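Local coordinates for protein C-1-tetrahydrofolate synthase, cytoplasmic, putative (Trypanosoma brucei, PDB 4CJX) that probably interconverts one-carbon forms of tetrahydrofolate as a homodimeric, NADP-dependent methylenetetrahydrofolate dehydrogenase and methenyltetrahydrofolate cyclohydrolase, at residues P23-I28 / A287-V292. Numbering follows the deposited sequence.
Sequences PEAVVI and AYITPV
The phenol ring of Tyr288 is met obliquely by Val26, which packs closely on it, and more loosely by Ile28 CD1, whose nearest approach is to Tyr288 CB at 4.2 Å. Val26 lies alongside the ring, pointing the same way, with CB 3.6 Å from Tyr288 CD1; its CG1 lies near CD1 and CE1, and its CG2 between Ala287 O and CE1. The ring swings to the N side of its own backbone (chi1 -61°), which brings CD1 and CE1 beside the valine. On the other side of the sheet, Ala25 CB rests 3.7 Å from Ile289 CG2, where a small methyl suits the close spacing of the chains, while the far end of Ile289 runs on to Phe279 and Ala282. Val27 CG1 packs at Pro291 CD, 3.8 Å away, the two side chains meeting at a slant, and the same CD lies 3.3 Å from Ile28 O. Val26 N donates to Ala287 O (2.8 Å), Ile289 N to Val26 O and Ile28 N to Ile289 O. Val26, Val27 and Ile289, all beta-branched, suit the extended paired strands. Within this chain, strand 26-27 is an edge of the NAD(P)-binding domain's parallel sheet, beside 288-289. Three backbone bonds and the apolar contacts bind this N-terminal strand to the sheet, until Pro291, which has no N-H to offer, ends the pairing.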
loop_
_atom_site.group_PDB
_atom_site.type_symbol
_atom_site.label_atom_id
_atom_site.label_comp_id
_atom_site.label_asym_id
_atom_site.label_seq_id
_atom_site.Cartn_x
_atom_site.Cartn_y
_atom_site.Cartn_z
ATOM N N PRO B 23 -0.169 -35.717 -15.896
ATOM C CA PRO B 23 -0.609 -34.732 -14.910
ATOM C C PRO B 23 -0.827 -33.342 -15.507
ATOM O O PRO B 23 -0.129 -32.928 -16.443
ATOM C CB PRO B 23 0.544 -34.709 -13.886
ATOM C CG PRO B 23 1.709 -35.305 -14.589
ATOM C CD PRO B 23 1.100 -36.346 -15.482
ATOM N N GLU B 24 -1.821 -32.655 -14.962
ATOM C CA GLU B 24 -2.156 -31.302 -15.346
ATOM C C GLU B 24 -2.673 -30.607 -14.130
ATOM O O GLU B 24 -3.023 -31.267 -13.147
ATOM C CB GLU B 24 -3.282 -31.303 -16.361
ATOM C CG GLU B 24 -2.975 -32.015 -17.653
ATOM C CD GLU B 24 -3.858 -31.531 -18.774
ATOM O OE1 GLU B 24 -4.847 -30.788 -18.519
ATOM O OE2 GLU B 24 -3.552 -31.889 -19.921
ATOM N N ALA B 25 -2.782 -29.283 -14.235
ATOM C CA ALA B 25 -3.252 -28.454 -13.148
ATOM C C ALA B 25 -4.648 -28.828 -12.714
ATOM O O ALA B 25 -5.508 -29.180 -13.526
ATOM C CB ALA B 25 -3.225 -26.984 -13.539
ATOM N N VAL B 26 -4.880 -28.691 -11.414
ATOM C CA VAL B 26 -6.228 -28.684 -10.897
ATOM C C VAL B 26 -6.871 -27.359 -11.323
ATOM O O VAL B 26 -6.327 -26.276 -11.042
ATOM C CB VAL B 26 -6.214 -28.802 -9.363
ATOM C CG1 VAL B 26 -7.572 -28.443 -8.762
ATOM C CG2 VAL B 26 -5.749 -30.186 -8.948
ATOM N N VAL B 27 -8.032 -27.436 -11.973
ATOM C CA VAL B 27 -8.764 -26.249 -12.341
ATOM C C VAL B 27 -9.719 -25.926 -11.180
ATOM O O VAL B 27 -10.656 -26.657 -10.913
ATOM C CB VAL B 27 -9.582 -26.409 -13.638
ATOM C CG1 VAL B 27 -10.347 -25.126 -13.951
ATOM C CG2 VAL B 27 -8.697 -26.804 -14.809
ATOM N N ILE B 28 -9.467 -24.844 -10.481
ATOM C CA ILE B 28 -10.326 -24.476 -9.374
ATOM C C ILE B 28 -11.630 -23.860 -9.895
ATOM O O ILE B 28 -11.613 -22.897 -10.661
ATOM C CB ILE B 28 -9.657 -23.479 -8.433
ATOM C CG1 ILE B 28 -8.448 -24.134 -7.750
ATOM C CG2 ILE B 28 -10.660 -23.008 -7.388
ATOM C CD1 ILE B 28 -7.453 -23.149 -7.179
ATOM N N ALA B 287 0.361 -26.459 -10.962
ATOM C CA ALA B 287 -0.334 -27.384 -10.087
ATOM C C ALA B 287 -1.796 -26.993 -9.958
ATOM O O ALA B 287 -2.666 -27.856 -9.863
ATOM C CB ALA B 287 0.337 -27.477 -8.718
ATOM N N TYR B 288 -2.046 -25.691 -9.916
ATOM C CA TYR B 288 -3.398 -25.132 -9.794
ATOM C C TYR B 288 -3.549 -23.937 -10.731
ATOM O O TYR B 288 -2.625 -23.154 -10.923
ATOM C CB TYR B 288 -3.682 -24.650 -8.363
ATOM C CG TYR B 288 -3.608 -25.699 -7.308
ATOM C CD1 TYR B 288 -4.693 -26.521 -7.050
ATOM C CD2 TYR B 288 -2.463 -25.869 -6.558
ATOM C CE1 TYR B 288 -4.634 -27.493 -6.063
ATOM C CE2 TYR B 288 -2.391 -26.847 -5.581
ATOM C CZ TYR B 288 -3.482 -27.647 -5.323
ATOM O OH TYR B 288 -3.409 -28.624 -4.361
ATOM N N ILE B 289 -4.737 -23.790 -11.276
ATOM C CA ILE B 289 -5.044 -22.684 -12.154
ATOM C C ILE B 289 -6.542 -22.362 -12.058
ATOM O O ILE B 289 -7.339 -23.236 -11.742
ATOM C CB ILE B 289 -4.633 -23.025 -13.584
ATOM C CG1 ILE B 289 -4.727 -21.794 -14.487
ATOM C CG2 ILE B 289 -5.511 -24.143 -14.139
ATOM C CD1 ILE B 289 -4.013 -21.971 -15.818
ATOM N N THR B 290 -6.908 -21.102 -12.289
ATOM C CA THR B 290 -8.313 -20.736 -12.361
ATOM C C THR B 290 -8.689 -20.287 -13.774
ATOM O O THR B 290 -7.915 -19.553 -14.422
ATOM C CB THR B 290 -8.692 -19.608 -11.406
ATOM O OG1 THR B 290 -7.995 -18.413 -11.783
ATOM C CG2 THR B 290 -8.378 -19.972 -9.967
ATOM N N PRO B 291 -9.899 -20.679 -14.239
ATOM C CA PRO B 291 -10.360 -20.358 -15.557
ATOM C C PRO B 291 -11.054 -19.001 -15.586
ATOM O O PRO B 291 -11.470 -18.477 -14.551
ATOM C CB PRO B 291 -11.378 -21.464 -15.825
ATOM C CG PRO B 291 -12.027 -21.666 -14.492
ATOM C CD PRO B 291 -10.953 -21.362 -13.469
ATOM N N VAL B 292 -11.168 -18.462 -16.790
ATOM C CA VAL B 292 -11.901 -17.245 -17.068
ATOM C C VAL B 292 -12.769 -17.486 -18.301
ATOM O O VAL B 292 -12.233 -17.750 -19.374
ATOM C CB VAL B 292 -10.945 -16.083 -17.372
ATOM C CG1 VAL B 292 -11.720 -14.891 -17.910
ATOM C CG2 VAL B 292 -10.154 -15.696 -16.109
#